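PDB 3PI7: NADH oxidoreductase from Mesorhizobium loti, which probably binds NADPH and acts as an oxidoreductase on NAD(P)H, possibly reducing quinones, with a GroES-like domain joined to a Rossmann fold. Local coordinates for residues P150-I154 and A304-A308; K106-A111 and A130-D136; K179-G183 and L204-A210. All blocks are in the same frame, centred on the assembly; numbering follows the deposited sequence. Where two conformers were deposited one is given.

Interaction 1: P150-I154 and A304-A308; sequences PLTAI and AILEA
L151 and I154, one turn apart on helix 148-163, push their branched ends against the small residues A304 and A308 of helix 298-313. The axes of these short segments pass 9.6 Å apart at 114°, a steep crossing, and the contact buries about 253 Å².

The side-chain contacts are purely apolar. A304 CB fits between the two residues, 3.8 Å from L151 CD2 and 3.9 Å from I154 CG2. A turn later A308 CB takes I154 CD1 at 3.9 Å, and P150 CB faces the same A308 methyl at 4.2 Å. The other methyl of L151, CD1, reaches I305 CG1 at 4.0 Å, the two side chains slanting across each other. I154 divides its branches: CG1 is trans to the carbonyl carbon (chi1 -70°) and carries CD1 toward A308, leaving CG2 for A304.

A second group of contacts sets methyls against backbone. L151 CD2 and I154 CD1 each come to 3.5 Å from A304 O, which already accepts the helical bond from A308 N. With alanines at both positions facing the patch, the methyls can reach the main chain itself. No hydrogen bond crosses between the segments, and the E307 carboxylate turns instead to R316 in a weak, long ion pair.

W317 covers P150, I154 and A308, and L290 and M294 of helix 290-296 pack on L151. Helix 298-313 thus packs steeply across helix 148-163, which on another flank lies against helix 176-188 of the Rossmann part through A153 on L177, L180 and I181.

Interaction 2: K106-A111 and A130-D136; sequences KRVAFA and ACIPLLD
R107 sends CG trans to its backbone N (chi1 172°) and then bends at chi3 (71°), which turns its guanidinium across L134; the leucine's CG, beside its own backbone N, carries CD1 beneath the centre of one face, 4.0 Å from the plane. The two segments form an antiparallel ladder in the sheet of the GroES-like domain. A109 and I132 make the hydrogen-bonded pair, A109 N to I132 O at 3.0 Å and I132 N to A109 O at 2.8 Å. V108 with P133 and F110 with C131 are non-hydrogen-bonded pairs, and on their face of the sheet V108 CB meets C131 CB at 4.0 Å. Beyond the strand, L134 N continues the ladder with a nearly straight bond (173°) to R107 O.

The guanidinium also has partners beyond the two segments: NH1 forms a salt bridge with D140, and NH2 bonds to V138 O. Replacing R107 with an alanine would probably leave D140 without its charge partner and L134 CD1 without the flat group over it. A water in the guanidinium plane ties the two segments together, accepting from R107 NE at 2.9 Å and donating to L134 O at 2.7 Å.

Interaction 3: K179-G183 and L204-A210; sequences KLIIG and LLKDIGA
I182 lays its CG2 methyl over one face of the peptide that joins G209 to A210, 3.4 Å from A210 N and 3.5 Å from G209 C. This peptide is the flat group of the contact, since no aromatic or other planar side chain takes part. Its N-H, that of A210, is bonded back to L205 O at 3.0 Å, and with G209 at positive phi this closes helix 202-208 in a Schellman motif. The bond fixes the plane against which the methyl rests. The positive phi of G209 by itself favours glycine, since a CB would press on the preceding carbonyl O; it would probably also sit tight against the I182 methyl.

Around the peptide the contact is aliphatic. I208 has CG1 between its backbone N and carbonyl carbon (chi1 52°), a turn that brings CD1 between K179 and I182, 3.8 Å from both K179 CG and I182 CG2. L205 CD2 completes the cluster, 3.9 Å from I182 CD1. K179 contributes only its methylene chain here: it bends at chi3, runs at about a right angle across L204 and L205, and has CD 4.0 Å from L204 CD1.

The axes of segments 179-183 and 204-208 pass 9.8 Å apart at 35°, as expected where consecutive helices follow parallel strands on one side of a Rossmann sheet. Strand 191-196 connects them, and its V194 underlies both I182 and L205. On the far flank of helix 176-188, L180 and I181 turn to helix 148-163, while I181 and I182 also touch M170 of strand 167-170.

Interactions 1 and 3 are helix-to-helix packing without a hydrogen bond between their segments, whereas interaction 2 is a strand pair knitted by backbone bonds, with an arginine and a water at its more exposed end. Interaction 1 lies nearest the centre of the chain and touches both others: I305 CG2 packs on I132 CD1 of interaction 2 at 3.8 Å, and A153 CB on I181 CG1 of interaction 3 at 3.6 Å. It therefore bridges the GroES-like sheet and the Rossmann helices. Interactions 2 and 3, with nearest atoms about 12 Å apart, belong to these separate regions. None is wholly buried.

Interaction 1: P150-I154 and A304-A308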
loop_
_atom_site.group_PDB
_atom_site.type_symbol
_atom_site.label_atom_id
_atom_site.label_comp_id
_atom_site.label_asym_id
_atom_site.label_seq_id
_atom_site.Cartn_x
_atom_site.Cartn_y
_atom_site.Cartn_z
ATOM N N PRO A 150 19.741 -9.801 -12.027
ATOM C CA PRO A 150 20.515 -10.193 -10.839
ATOM C C PRO A 150 20.450 -9.179 -9.701
ATOM O O PRO A 150 20.300 -9.579 -8.555
ATOM C CB PRO A 150 21.933 -10.313 -11.402
ATOM C CG PRO A 150 21.690 -10.844 -12.791
ATOM C CD PRO A 150 20.597 -9.882 -13.232
ATOM N N LEU A 151 20.537 -7.858 -10.003
ATOM C CA LEU A 151 20.518 -6.889 -8.907
ATOM C C LEU A 151 19.132 -6.737 -8.358
ATOM O O LEU A 151 19.006 -6.558 -7.156
ATOM C CB LEU A 151 21.093 -5.530 -9.316
ATOM C CG LEU A 151 22.573 -5.606 -9.742
ATOM C CD1 LEU A 151 23.053 -4.255 -10.180
ATOM C CD2 LEU A 151 23.472 -6.146 -8.587
ATOM N N THR A 152 18.085 -6.863 -9.201
ATOM C CA THR A 152 16.713 -6.826 -8.685
ATOM C C THR A 152 16.483 -8.051 -7.803
ATOM O O THR A 152 15.819 -7.930 -6.763
ATOM C CB THR A 152 15.702 -6.807 -9.843
ATOM O OG1 THR A 152 16.013 -5.714 -10.693
ATOM C CG2 THR A 152 14.252 -6.683 -9.366
ATOM N N ALA A 153 17.032 -9.218 -8.205
ATOM C CA ALA A 153 16.843 -10.439 -7.410
ATOM C C ALA A 153 17.489 -10.290 -6.056
ATOM O O ALA A 153 16.907 -10.688 -5.050
ATOM C CB ALA A 153 17.416 -11.661 -8.118
ATOM N N ILE A 154 18.702 -9.765 -6.017
ATOM C CA ILE A 154 19.393 -9.591 -4.745
ATOM C C ILE A 154 18.622 -8.619 -3.885
ATOM O O ILE A 154 18.352 -8.909 -2.725
ATOM C CB ILE A 154 20.859 -9.147 -4.973
ATOM C CG1 ILE A 154 21.648 -10.335 -5.588
ATOM C CG2 ILE A 154 21.527 -8.643 -3.638
ATOM C CD1 ILE A 154 23.011 -9.932 -6.235
ATOM N N ALA A 304 26.040 -5.669 -3.643
ATOM C CA ALA A 304 25.171 -6.443 -4.548
ATOM C C ALA A 304 25.874 -6.693 -5.892
ATOM O O ALA A 304 25.754 -7.784 -6.444
ATOM C CB ALA A 304 23.837 -5.730 -4.780
ATOM N N ILE A 305 26.570 -5.660 -6.428
ATOM C CA ILE A 305 27.307 -5.770 -7.705
ATOM C C ILE A 305 28.424 -6.798 -7.516
ATOM O O ILE A 305 28.590 -7.668 -8.372
ATOM C CB ILE A 305 27.845 -4.387 -8.151
ATOM C CG1 ILE A 305 26.700 -3.484 -8.639
ATOM C CG2 ILE A 305 28.993 -4.490 -9.184
ATOM C CD1 ILE A 305 27.058 -1.963 -8.718
ATOM N N LEU A 306 29.128 -6.745 -6.353
ATOM C CA LEU A 306 30.211 -7.697 -6.077
ATOM C C LEU A 306 29.664 -9.098 -5.912
ATOM O O LEU A 306 30.289 -10.029 -6.389
ATOM C CB LEU A 306 31.056 -7.298 -4.846
ATOM C CG LEU A 306 31.920 -6.012 -4.978
ATOM C CD1 LEU A 306 32.348 -5.513 -3.608
ATOM C CD2 LEU A 306 33.183 -6.252 -5.843
ATOM N N GLU A 307 28.495 -9.256 -5.270
ATOM C CA GLU A 307 27.860 -10.566 -5.059
ATOM C C GLU A 307 27.347 -11.151 -6.379
ATOM O O GLU A 307 27.470 -12.360 -6.582
ATOM C CB GLU A 307 26.711 -10.464 -4.029
ATOM C CG GLU A 307 25.982 -11.766 -3.727
ATOM C CD GLU A 307 26.756 -12.851 -2.993
ATOM O OE1 GLU A 307 27.812 -12.551 -2.392
ATOM O OE2 GLU A 307 26.278 -14.009 -2.996
ATOM N N ALA A 308 26.742 -10.313 -7.257
ATOM C CA ALA A 308 26.213 -10.754 -8.541
ATOM C C ALA A 308 27.378 -11.263 -9.409
ATOM O O ALA A 308 27.292 -12.376 -9.894
ATOM C CB ALA A 308 25.481 -9.621 -9.243
#

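Interaction 2: K106-A111 and A130-D136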
loop_
_atom_site.group_PDB
_atom_site.type_symbol
_atom_site.label_atom_id
_atom_site.label_comp_id
_atom_site.label_asym_id
_atom_site.label_seq_id
_atom_site.Cartn_x
_atom_site.Cartn_y
_atom_site.Cartn_z
ATOM N N LYS A 106 37.741 -1.366 -21.382
ATOM C CA LYS A 106 37.238 -2.425 -20.532
ATOM C C LYS A 106 35.952 -2.988 -21.070
ATOM O O LYS A 106 35.162 -2.290 -21.695
ATOM C CB LYS A 106 37.057 -1.925 -19.082
ATOM C CG LYS A 106 38.414 -1.689 -18.447
ATOM C CD LYS A 106 38.344 -1.165 -17.023
ATOM C CE LYS A 106 39.746 -1.086 -16.443
ATOM N NZ LYS A 106 40.017 0.236 -15.791
ATOM N N ARG A 107 35.801 -4.295 -20.887
ATOM C CA ARG A 107 34.606 -5.013 -21.241
ATOM C C ARG A 107 33.682 -4.904 -20.040
ATOM O O ARG A 107 34.103 -5.193 -18.910
ATOM C CB ARG A 107 34.994 -6.434 -21.543
ATOM C CG ARG A 107 33.857 -7.380 -21.746
ATOM C CD ARG A 107 34.508 -8.736 -21.941
ATOM N NE ARG A 107 35.102 -9.305 -20.717
ATOM C CZ ARG A 107 34.844 -10.544 -20.315
ATOM N NH1 ARG A 107 34.031 -11.322 -21.022
ATOM N NH2 ARG A 107 35.382 -11.012 -19.195
ATOM N N VAL A 108 32.470 -4.404 -20.264
ATOM C CA VAL A 108 31.563 -4.113 -19.173
ATOM C C VAL A 108 30.174 -4.620 -19.412
ATOM O O VAL A 108 29.716 -4.690 -20.556
ATOM C CB VAL A 108 31.457 -2.559 -18.924
ATOM C CG1 VAL A 108 32.761 -1.953 -18.407
ATOM C CG2 VAL A 108 30.954 -1.817 -20.169
ATOM N N ALA A 109 29.486 -4.920 -18.322
ATOM C CA ALA A 109 28.037 -5.066 -18.327
ATOM C C ALA A 109 27.542 -3.644 -18.169
ATOM O O ALA A 109 28.179 -2.874 -17.433
ATOM C CB ALA A 109 27.586 -5.935 -17.165
ATOM N N PHE A 110 26.481 -3.233 -18.864
ATOM C CA PHE A 110 26.085 -1.846 -18.690
ATOM C C PHE A 110 24.574 -1.684 -18.699
ATOM O O PHE A 110 23.877 -2.503 -19.286
ATOM C CB PHE A 110 26.710 -0.947 -19.759
ATOM C CG PHE A 110 26.221 -1.253 -21.146
ATOM C CD1 PHE A 110 26.845 -2.226 -21.923
ATOM C CD2 PHE A 110 25.156 -0.549 -21.692
ATOM C CE1 PHE A 110 26.375 -2.527 -23.212
ATOM C CE2 PHE A 110 24.672 -0.869 -22.962
ATOM C CZ PHE A 110 25.297 -1.844 -23.714
ATOM N N ALA A 111 24.108 -0.584 -18.107
ATOM C CA ALA A 111 22.709 -0.190 -18.079
ATOM C C ALA A 111 22.679 1.220 -18.637
ATOM O O ALA A 111 23.449 2.075 -18.201
ATOM C CB ALA A 111 22.156 -0.268 -16.651
ATOM N N ALA A 130 27.221 3.290 -14.344
ATOM C CA ALA A 130 26.232 2.254 -14.646
ATOM C C ALA A 130 26.898 1.059 -15.342
ATOM O O ALA A 130 26.220 0.216 -15.938
ATOM C CB ALA A 130 25.137 2.836 -15.513
ATOM N N CYS A 131 28.242 1.009 -15.283
ATOM C CA CYS A 131 29.018 -0.056 -15.898
ATOM C C CYS A 131 29.651 -0.913 -14.888
ATOM O O CYS A 131 30.099 -0.426 -13.858
ATOM C CB CYS A 131 30.072 0.521 -16.830
ATOM S SG CYS A 131 29.375 1.423 -18.222
ATOM N N ILE A 132 29.741 -2.199 -15.196
ATOM C CA ILE A 132 30.429 -3.124 -14.304
ATOM C C ILE A 132 31.546 -3.752 -15.096
ATOM O O ILE A 132 31.256 -4.583 -15.962
ATOM C CB ILE A 132 29.482 -4.210 -13.714
ATOM C CG1 ILE A 132 28.306 -3.614 -12.916
ATOM C CG2 ILE A 132 30.269 -5.267 -12.930
ATOM C CD1 ILE A 132 27.238 -4.657 -12.520
ATOM N N PRO A 133 32.819 -3.372 -14.855
ATOM C CA PRO A 133 33.904 -4.027 -15.581
ATOM C C PRO A 133 33.876 -5.502 -15.235
ATOM O O PRO A 133 33.749 -5.887 -14.063
ATOM C CB PRO A 133 35.160 -3.313 -15.086
ATOM C CG PRO A 133 34.660 -2.003 -14.496
ATOM C CD PRO A 133 33.338 -2.392 -13.884
ATOM N N LEU A 134 33.868 -6.324 -16.256
ATOM C CA LEU A 134 33.799 -7.728 -15.950
ATOM C C LEU A 134 35.152 -8.270 -15.634
ATOM O O LEU A 134 36.173 -7.807 -16.195
ATOM C CB LEU A 134 33.192 -8.508 -17.119
ATOM C CG LEU A 134 31.837 -8.055 -17.642
ATOM C CD1 LEU A 134 31.445 -8.895 -18.846
ATOM C CD2 LEU A 134 30.773 -8.135 -16.567
ATOM N N LEU A 135 35.187 -9.251 -14.727
ATOM C CA LEU A 135 36.411 -9.982 -14.410
ATOM C C LEU A 135 36.892 -10.599 -15.721
ATOM O O LEU A 135 36.051 -10.978 -16.541
ATOM C CB LEU A 135 36.098 -11.047 -13.355
ATOM C CG LEU A 135 37.213 -11.982 -12.930
ATOM C CD1 LEU A 135 38.256 -11.262 -12.073
ATOM C CD2 LEU A 135 36.650 -13.124 -12.169
ATOM N N ASP A 136 38.212 -10.634 -15.949
ATOM C CA ASP A 136 38.820 -11.124 -17.201
ATOM C C ASP A 136 38.358 -12.535 -17.627
ATOM O O ASP A 136 38.300 -12.809 -18.830
ATOM C CB ASP A 136 40.350 -11.104 -17.082
ATOM C CG ASP A 136 40.880 -11.982 -15.954
ATOM O OD1 ASP A 136 40.497 -11.742 -14.776
ATOM O OD2 ASP A 136 41.673 -12.897 -16.239
HETATM O O HOH W 1 36.892 -8.353 -18.691
#

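Interaction 3: K179-G183 and L204-A210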
loop_
_atom_site.group_PDB
_atom_site.type_symbol
_atom_site.label_atom_id
_atom_site.label_comp_id
_atom_site.label_asym_id
_atom_site.label_seq_id
_atom_site.Cartn_x
_atom_site.Cartn_y
_atom_site.Cartn_z
ATOM N N LYS A 179 13.081 -16.896 -11.427
ATOM C CA LYS A 179 13.962 -18.047 -11.364
ATOM C C LYS A 179 15.242 -17.725 -10.599
ATOM O O LYS A 179 15.702 -18.571 -9.844
ATOM C CB LYS A 179 14.260 -18.603 -12.763
ATOM C CG LYS A 179 12.988 -19.147 -13.418
ATOM C CD LYS A 179 13.247 -20.053 -14.627
ATOM C CE LYS A 179 13.686 -19.311 -15.856
ATOM N NZ LYS A 179 13.680 -20.225 -17.033
ATOM N N LEU A 180 15.808 -16.510 -10.739
ATOM C CA LEU A 180 16.993 -16.149 -9.947
ATOM C C LEU A 180 16.645 -16.099 -8.442
ATOM O O LEU A 180 17.428 -16.538 -7.599
ATOM C CB LEU A 180 17.546 -14.783 -10.387
ATOM C CG LEU A 180 18.231 -14.697 -11.755
ATOM C CD1 LEU A 180 18.561 -13.282 -12.074
ATOM C CD2 LEU A 180 19.460 -15.567 -11.820
ATOM N N ILE A 181 15.489 -15.519 -8.105
ATOM C CA ILE A 181 15.064 -15.405 -6.702
ATOM C C ILE A 181 14.800 -16.786 -6.129
ATOM O O ILE A 181 15.199 -17.051 -5.004
ATOM C CB ILE A 181 13.846 -14.452 -6.541
ATOM C CG1 ILE A 181 14.281 -13.044 -6.978
ATOM C CG2 ILE A 181 13.341 -14.426 -5.048
ATOM C CD1 ILE A 181 13.181 -11.986 -7.011
ATOM N N ILE A 182 14.165 -17.668 -6.919
ATOM C CA ILE A 182 13.888 -19.044 -6.473
ATOM C C ILE A 182 15.225 -19.724 -6.073
ATOM O O ILE A 182 15.296 -20.325 -4.997
ATOM C CB ILE A 182 13.082 -19.862 -7.527
ATOM C CG1 ILE A 182 11.637 -19.350 -7.626
ATOM C CG2 ILE A 182 13.062 -21.350 -7.125
ATOM C CD1 ILE A 182 10.841 -19.805 -8.865
ATOM N N GLY A 183 16.259 -19.567 -6.907
ATOM C CA GLY A 183 17.607 -20.092 -6.663
ATOM C C GLY A 183 18.209 -19.600 -5.356
ATOM O O GLY A 183 18.671 -20.404 -4.545
ATOM N N LEU A 204 9.667 -27.470 -13.917
ATOM C CA LEU A 204 10.934 -26.749 -13.944
ATOM C C LEU A 204 11.081 -25.816 -12.764
ATOM O O LEU A 204 12.195 -25.683 -12.242
ATOM C CB LEU A 204 11.198 -26.017 -15.268
ATOM C CG LEU A 204 10.451 -24.725 -15.607
ATOM C CD1 LEU A 204 11.294 -23.513 -15.237
ATOM C CD2 LEU A 204 10.208 -24.647 -17.123
ATOM N N LEU A 205 9.985 -25.160 -12.353
ATOM C CA LEU A 205 10.066 -24.217 -11.229
ATOM C C LEU A 205 10.260 -24.954 -9.924
ATOM O O LEU A 205 11.035 -24.504 -9.085
ATOM C CB LEU A 205 8.858 -23.273 -11.170
ATOM C CG LEU A 205 8.855 -22.284 -12.326
ATOM C CD1 LEU A 205 7.624 -21.451 -12.335
ATOM C CD2 LEU A 205 10.128 -21.408 -12.348
ATOM N N LYS A 206 9.652 -26.142 -9.789
ATOM C CA LYS A 206 9.863 -26.946 -8.595
ATOM C C LYS A 206 11.296 -27.469 -8.559
ATOM O O LYS A 206 11.906 -27.516 -7.483
ATOM C CB LYS A 206 8.856 -28.080 -8.547
ATOM C CG LYS A 206 7.534 -27.637 -7.971
ATOM C CD LYS A 206 6.483 -28.714 -8.110
ATOM C CE LYS A 206 5.194 -28.291 -7.457
ATOM N NZ LYS A 206 4.119 -29.303 -7.633
ATOM N N ASP A 207 11.858 -27.788 -9.739
ATOM C CA ASP A 207 13.228 -28.281 -9.868
ATOM C C ASP A 207 14.245 -27.273 -9.337
ATOM O O ASP A 207 15.168 -27.657 -8.631
ATOM C CB ASP A 207 13.545 -28.609 -11.330
ATOM C CG ASP A 207 14.918 -29.218 -11.512
ATOM O OD1 ASP A 207 15.157 -30.320 -10.953
ATOM O OD2 ASP A 207 15.762 -28.585 -12.188
ATOM N N ILE A 208 14.042 -25.987 -9.620
ATOM C CA ILE A 208 14.995 -24.974 -9.179
ATOM C C ILE A 208 14.750 -24.540 -7.718
ATOM O O ILE A 208 15.571 -23.809 -7.159
ATOM C CB ILE A 208 15.040 -23.768 -10.151
ATOM C CG1 ILE A 208 13.653 -23.198 -10.420
ATOM C CG2 ILE A 208 15.750 -24.181 -11.462
ATOM C CD1 ILE A 208 13.668 -21.796 -10.822
ATOM N N GLY A 209 13.645 -24.978 -7.110
ATOM C CA GLY A 209 13.426 -24.693 -5.696
ATOM C C GLY A 209 12.113 -24.106 -5.252
ATOM O O GLY A 209 11.992 -23.754 -4.081
ATOM N N ALA A 210 11.121 -23.965 -6.157
ATOM C CA ALA A 210 9.844 -23.414 -5.699
ATOM C C ALA A 210 9.140 -24.431 -4.820
ATOM O O ALA A 210 9.144 -25.624 -5.145
ATOM C CB ALA A 210 8.972 -23.028 -6.869
#